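PDB 5LSM: FMN-dependent nitronate monooxygenase from Shewanella oneidensis, which probably oxidises propionate 3-nitronate with molecular oxygen to 3-oxopropanoate, nitrate and nitrite, using FMN as its cofactor. Local coordinates for residues S153-V158 and P202-A207; T111-A116 and E138-E143. All coordinates share one frame; numbering follows the deposited sequence.

Contact 1. Residues S153-V158 and P202-A207; sequences STATTV and PQIIAA
Gln203 meets Val158 with the base of its side chain: its CB lies 4.1 Å from Val158 CG2, and the same methyl sits 4.0 Å from the carbonyl carbon C of Gln203, so it rests on the helix backbone. The amide end of Gln203 is engaged in a different direction, its NE2 hydrogen-bonded to Ser199 O one turn back and to Gln326 O of the second subunit.

One residue on, Ile204 reaches furthest toward the strand. With CG1 anti to the carbonyl carbon (chi1 -76°) and the chain extended beyond it, CD1 is carried to 4.0 Å from Ala155 CB. The same CD1 lies 3.9 Å from Thr157 O. Ile204 CG1 passes Val158 CG2 at 4.3 Å. Ala155 and Thr157 flank a beta-alpha turn of the TIM barrel: strand 150-155 ends at Ala155, and Thr157 is the N-cap of helix 158-166, its OG1 hydrogen-bonded to Glu160 N. The C-terminal part of helix 197-207, which follows the adjacent strand 171-175, packs against the place where the chain leaves the barrel wall and starts its next outer helix. Ile204 also touches Ala161 on that helix and Val212 on strand 212-215.

At the end of the helix, Ala207 turns its CB toward Val158 and meets the other branch, CG1, at 3.7 Å. Val158 CG1 is anti to its backbone N (chi1 175°), which leaves CG2 to meet Gln203 and Ile204.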
loop_
_atom_site.group_PDB
_atom_site.type_symbol
_atom_site.label_atom_id
_atom_site.label_comp_id
_atom_site.label_asym_id
_atom_site.label_seq_id
_atom_site.Cartn_x
_atom_site.Cartn_y
_atom_site.Cartn_z
ATOM N N SER A 153 3.952 -14.274 14.604
ATOM C CA SER A 153 4.453 -14.379 13.228
ATOM C C SER A 153 3.778 -13.378 12.320
ATOM O O SER A 153 2.802 -12.733 12.712
ATOM C CB SER A 153 4.262 -15.779 12.664
ATOM O OG SER A 153 4.696 -15.831 11.305
ATOM N N THR A 154 4.327 -13.219 11.118
ATOM C CA THR A 154 3.888 -12.157 10.226
ATOM C C THR A 154 2.854 -12.692 9.206
ATOM O O THR A 154 3.008 -13.770 8.661
ATOM C CB THR A 154 5.106 -11.465 9.535
ATOM O OG1 THR A 154 5.733 -10.539 10.444
ATOM C CG2 THR A 154 4.675 -10.702 8.303
ATOM N N ALA A 155 1.755 -11.970 9.042
ATOM C CA ALA A 155 0.772 -12.245 7.998
ATOM C C ALA A 155 0.735 -11.084 7.032
ATOM O O ALA A 155 0.652 -9.932 7.468
ATOM C CB ALA A 155 -0.595 -12.418 8.616
ATOM N N THR A 156 0.772 -11.378 5.732
ATOM C CA THR A 156 0.574 -10.347 4.699
ATOM C C THR A 156 -0.764 -10.438 3.981
ATOM O O THR A 156 -1.033 -9.641 3.081
ATOM C CB THR A 156 1.673 -10.371 3.617
ATOM O OG1 THR A 156 1.585 -11.585 2.845
ATOM C CG2 THR A 156 3.062 -10.220 4.245
ATOM N N THR A 157 -1.593 -11.401 4.371
ATOM C CA THR A 157 -2.954 -11.499 3.882
ATOM C C THR A 157 -3.845 -12.049 5.005
ATOM O O THR A 157 -3.351 -12.570 6.004
ATOM C CB THR A 157 -3.058 -12.480 2.695
ATOM O OG1 THR A 157 -2.634 -13.788 3.121
ATOM C CG2 THR A 157 -2.223 -12.021 1.510
ATOM N N VAL A 158 -5.151 -12.041 4.764
ATOM C CA VAL A 158 -6.106 -12.662 5.654
ATOM C C VAL A 158 -5.962 -14.182 5.731
ATOM O O VAL A 158 -6.126 -14.762 6.804
ATOM C CB VAL A 158 -7.559 -12.287 5.273
ATOM C CG1 VAL A 158 -8.549 -13.041 6.145
ATOM C CG2 VAL A 158 -7.760 -10.791 5.450
ATOM N N PRO A 202 -7.490 -3.715 9.328
ATOM C CA PRO A 202 -8.883 -3.941 9.757
ATOM C C PRO A 202 -9.475 -5.236 9.220
ATOM O O PRO A 202 -10.330 -5.848 9.892
ATOM C CB PRO A 202 -9.638 -2.734 9.209
ATOM C CG PRO A 202 -8.762 -2.153 8.159
ATOM C CD PRO A 202 -7.353 -2.473 8.545
ATOM N N GLN A 203 -8.986 -5.705 8.068
ATOM C CA GLN A 203 -9.475 -6.960 7.537
ATOM C C GLN A 203 -8.909 -8.166 8.268
ATOM O O GLN A 203 -9.649 -9.090 8.565
ATOM C CB GLN A 203 -9.272 -7.043 6.034
ATOM C CG GLN A 203 -10.258 -6.141 5.285
ATOM C CD GLN A 203 -10.024 -6.122 3.786
ATOM O OE1 GLN A 203 -10.716 -6.807 3.023
ATOM N NE2 GLN A 203 -9.046 -5.339 3.357
ATOM N N ILE A 204 -7.645 -8.112 8.686
ATOM C CA ILE A 204 -7.131 -9.157 9.564
ATOM C C ILE A 204 -7.828 -9.179 10.925
ATOM O O ILE A 204 -8.145 -10.247 11.427
ATOM C CB ILE A 204 -5.591 -9.109 9.741
ATOM C CG1 ILE A 204 -4.893 -9.673 8.499
ATOM C CG2 ILE A 204 -5.167 -9.966 10.930
ATOM C CD1 ILE A 204 -3.379 -9.534 8.514
ATOM N N ILE A 205 -8.044 -8.018 11.531
ATOM C CA ILE A 205 -8.689 -7.954 12.851
ATOM C C ILE A 205 -10.112 -8.516 12.777
ATOM O O ILE A 205 -10.550 -9.198 13.690
ATOM C CB ILE A 205 -8.723 -6.506 13.410
ATOM C CG1 ILE A 205 -7.351 -6.101 13.943
ATOM C CG2 ILE A 205 -9.767 -6.349 14.516
ATOM C CD1 ILE A 205 -7.156 -4.600 13.987
ATOM N N ALA A 206 -10.812 -8.257 11.671
ATOM C CA ALA A 206 -12.177 -8.770 11.471
ATOM C C ALA A 206 -12.211 -10.286 11.406
ATOM O O ALA A 206 -13.205 -10.912 11.756
ATOM C CB ALA A 206 -12.793 -8.184 10.201
ATOM N N ALA A 207 -11.128 -10.876 10.940
ATOM C CA ALA A 207 -11.107 -12.293 10.631
ATOM C C ALA A 207 -10.628 -13.164 11.803
ATOM O O ALA A 207 -10.854 -14.356 11.800
ATOM C CB ALA A 207 -10.222 -12.527 9.408
#

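Contact 2. Residues T111-A116 and E138-E143; sequences TPYSKA and EELLLE
The backbones approach most nearly at Lys115 and Leu140, whose CA atoms are 7.2 Å apart, where the loop leading into helix 115-124 passes the first turns of helix 138-145. Helix 115-124 precedes barrel strand 128-132 and helix 138-145 follows it, so the contact joins, on the outside of the TIM barrel, the elements on either side of that strand in the sequence. Leu140 carries the contact. Its CB lies 4.0 Å from Tyr113 CE2, at the edge of the ring and near its plane, and CD1 lies 4.1 Å from CD2 of the same ring; the leucine and the tyrosine run past one another with opposite headings. CD1 also rests 4.0 Å from Tyr113 O, while CD2 faces Lys115 N at 4.1 Å. The phenol ring also meets Phe131 edge-to-face and packs against Phe70. Lys115 bends at chi2 (78°) and chi4 (58°) and lies roughly perpendicular to the extended Glu143, with NZ 4.0 Å from Glu143 OE2, too long for a salt bridge. With no hydrogen bond between the segments, apolar contact of leucine with tyrosine does most of the joining, and the opposite charges of Lys115 and Glu143 probably add only a modest attraction.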
loop_
_atom_site.group_PDB
_atom_site.type_symbol
_atom_site.label_atom_id
_atom_site.label_comp_id
_atom_site.label_asym_id
_atom_site.label_seq_id
_atom_site.Cartn_x
_atom_site.Cartn_y
_atom_site.Cartn_z
ATOM N N THR A 111 19.884 -20.015 6.661
ATOM C CA THR A 111 19.572 -21.157 7.553
ATOM C C THR A 111 18.334 -21.014 8.480
ATOM O O THR A 111 18.315 -20.173 9.385
ATOM C CB THR A 111 20.816 -21.602 8.350
ATOM O OG1 THR A 111 20.614 -22.925 8.828
ATOM C CG2 THR A 111 21.115 -20.669 9.549
ATOM N N PRO A 112 17.290 -21.834 8.251
ATOM C CA PRO A 112 16.072 -21.646 9.053
ATOM C C PRO A 112 16.191 -22.121 10.496
ATOM O O PRO A 112 17.080 -22.895 10.831
ATOM C CB PRO A 112 15.008 -22.462 8.306
ATOM C CG PRO A 112 15.765 -23.392 7.435
ATOM C CD PRO A 112 17.039 -22.680 7.073
ATOM N N TYR A 113 15.310 -21.608 11.346
ATOM C CA TYR A 113 15.216 -22.039 12.742
ATOM C C TYR A 113 15.184 -23.570 12.836
ATOM O O TYR A 113 14.425 -24.227 12.129
ATOM C CB TYR A 113 13.982 -21.414 13.398
ATOM C CG TYR A 113 13.770 -21.819 14.827
ATOM C CD1 TYR A 113 14.533 -21.273 15.847
ATOM C CD2 TYR A 113 12.750 -22.701 15.167
ATOM C CE1 TYR A 113 14.338 -21.656 17.161
ATOM C CE2 TYR A 113 12.560 -23.101 16.465
ATOM C CZ TYR A 113 13.344 -22.575 17.460
ATOM O OH TYR A 113 13.141 -23.012 18.742
ATOM N N SER A 114 16.081 -24.115 13.657
ATOM C CA SER A 114 16.244 -25.568 13.816
ATOM C C SER A 114 16.381 -25.956 15.297
ATOM O O SER A 114 16.425 -25.094 16.175
ATOM C CB SER A 114 17.486 -26.029 13.059
ATOM O OG SER A 114 18.645 -25.424 13.602
ATOM N N LYS A 115 16.469 -27.258 15.556
ATOM C CA LYS A 115 16.832 -27.771 16.873
ATOM C C LYS A 115 18.091 -27.096 17.424
ATOM O O LYS A 115 18.201 -26.857 18.626
ATOM C CB LYS A 115 17.035 -29.291 16.814
ATOM C CG LYS A 115 16.873 -30.005 18.153
ATOM C CD LYS A 115 15.402 -30.181 18.519
ATOM C CE LYS A 115 15.215 -31.014 19.784
ATOM N NZ LYS A 115 15.911 -30.430 20.963
ATOM N N ALA A 116 19.024 -26.763 16.543
ATOM C CA ALA A 116 20.283 -26.118 16.950
ATOM C C ALA A 116 20.074 -24.771 17.639
ATOM O O ALA A 116 20.723 -24.476 18.640
ATOM C CB ALA A 116 21.191 -25.942 15.745
ATOM N N GLU A 138 5.484 -28.391 14.105
ATOM C CA GLU A 138 4.721 -28.384 15.348
ATOM C C GLU A 138 5.577 -28.692 16.581
ATOM O O GLU A 138 5.395 -28.057 17.642
ATOM C CB GLU A 138 3.505 -29.317 15.285
ATOM C CG GLU A 138 2.337 -28.813 16.132
ATOM C CD GLU A 138 1.478 -29.930 16.688
ATOM O OE1 GLU A 138 0.992 -30.759 15.891
ATOM O OE2 GLU A 138 1.266 -29.960 17.920
ATOM N N GLU A 139 6.548 -29.592 16.415
ATOM C CA GLU A 139 7.398 -30.036 17.530
ATOM C C GLU A 139 8.260 -28.892 18.048
ATOM O O GLU A 139 8.311 -28.635 19.256
ATOM C CB GLU A 139 8.299 -31.197 17.101
ATOM C CG GLU A 139 7.529 -32.470 16.788
ATOM C CD GLU A 139 8.270 -33.386 15.832
ATOM O OE1 GLU A 139 8.577 -32.947 14.698
ATOM O OE2 GLU A 139 8.534 -34.549 16.211
ATOM N N LEU A 140 8.942 -28.215 17.123
ATOM C CA LEU A 140 9.664 -26.980 17.421
ATOM C C LEU A 140 8.781 -25.943 18.116
ATOM O O LEU A 140 9.184 -25.338 19.099
ATOM C CB LEU A 140 10.253 -26.396 16.142
ATOM C CG LEU A 140 11.369 -27.233 15.486
ATOM C CD1 LEU A 140 11.902 -26.556 14.234
ATOM C CD2 LEU A 140 12.511 -27.507 16.454
ATOM N N LEU A 141 7.554 -25.802 17.642
ATOM C CA LEU A 141 6.590 -24.887 18.228
ATOM C C LEU A 141 6.198 -25.286 19.643
ATOM O O LEU A 141 6.030 -24.427 20.503
ATOM C CB LEU A 141 5.330 -24.868 17.369
ATOM C CG LEU A 141 4.811 -23.516 16.918
ATOM C CD1 LEU A 141 5.959 -22.680 16.374
ATOM C CD2 LEU A 141 3.725 -23.711 15.857
ATOM N N LEU A 142 5.937 -26.576 19.856
ATOM C CA LEU A 142 5.588 -27.065 21.197
ATOM C C LEU A 142 6.756 -26.886 22.161
ATOM O O LEU A 142 6.575 -26.455 23.311
ATOM C CB LEU A 142 5.161 -28.532 21.165
ATOM C CG LEU A 142 3.815 -28.845 20.499
ATOM C CD1 LEU A 142 3.569 -30.353 20.518
ATOM C CD2 LEU A 142 2.673 -28.093 21.172
ATOM N N GLU A 143 7.963 -27.133 21.681
ATOM C CA GLU A 143 9.134 -26.893 22.516
ATOM C C GLU A 143 9.170 -25.453 23.013
ATOM O O GLU A 143 9.370 -25.216 24.192
ATOM C CB GLU A 143 10.429 -27.221 21.779
ATOM C CG GLU A 143 11.650 -27.193 22.689
ATOM C CD GLU A 143 12.963 -27.235 21.941
ATOM O OE1 GLU A 143 12.964 -27.250 20.682
ATOM O OE2 GLU A 143 14.004 -27.293 22.628
#

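Overall arrangement
Contacts 1 and 2 follow each other along the chain: contact 2 closes at helix 138-145, and the very next element, strand 150-155, opens contact 1. Their centres are 24 Å apart and their nearest atoms about 8 Å apart, so they do not touch. Contact 1 joins a barrel strand and the turn after it to an outer helix, partly buried and beside the second subunit; contact 2 joins outer elements at the surface of its own chain. Both stay back from the flavin: the side chains of Ala155 and Tyr113 are each about 11 Å from the bound FMN. Ala155 lies about 7 Å from the side chain of the FMN-binding Gln175, and Tyr113 about 9 Å from that of Asn69, another FMN-binding residue.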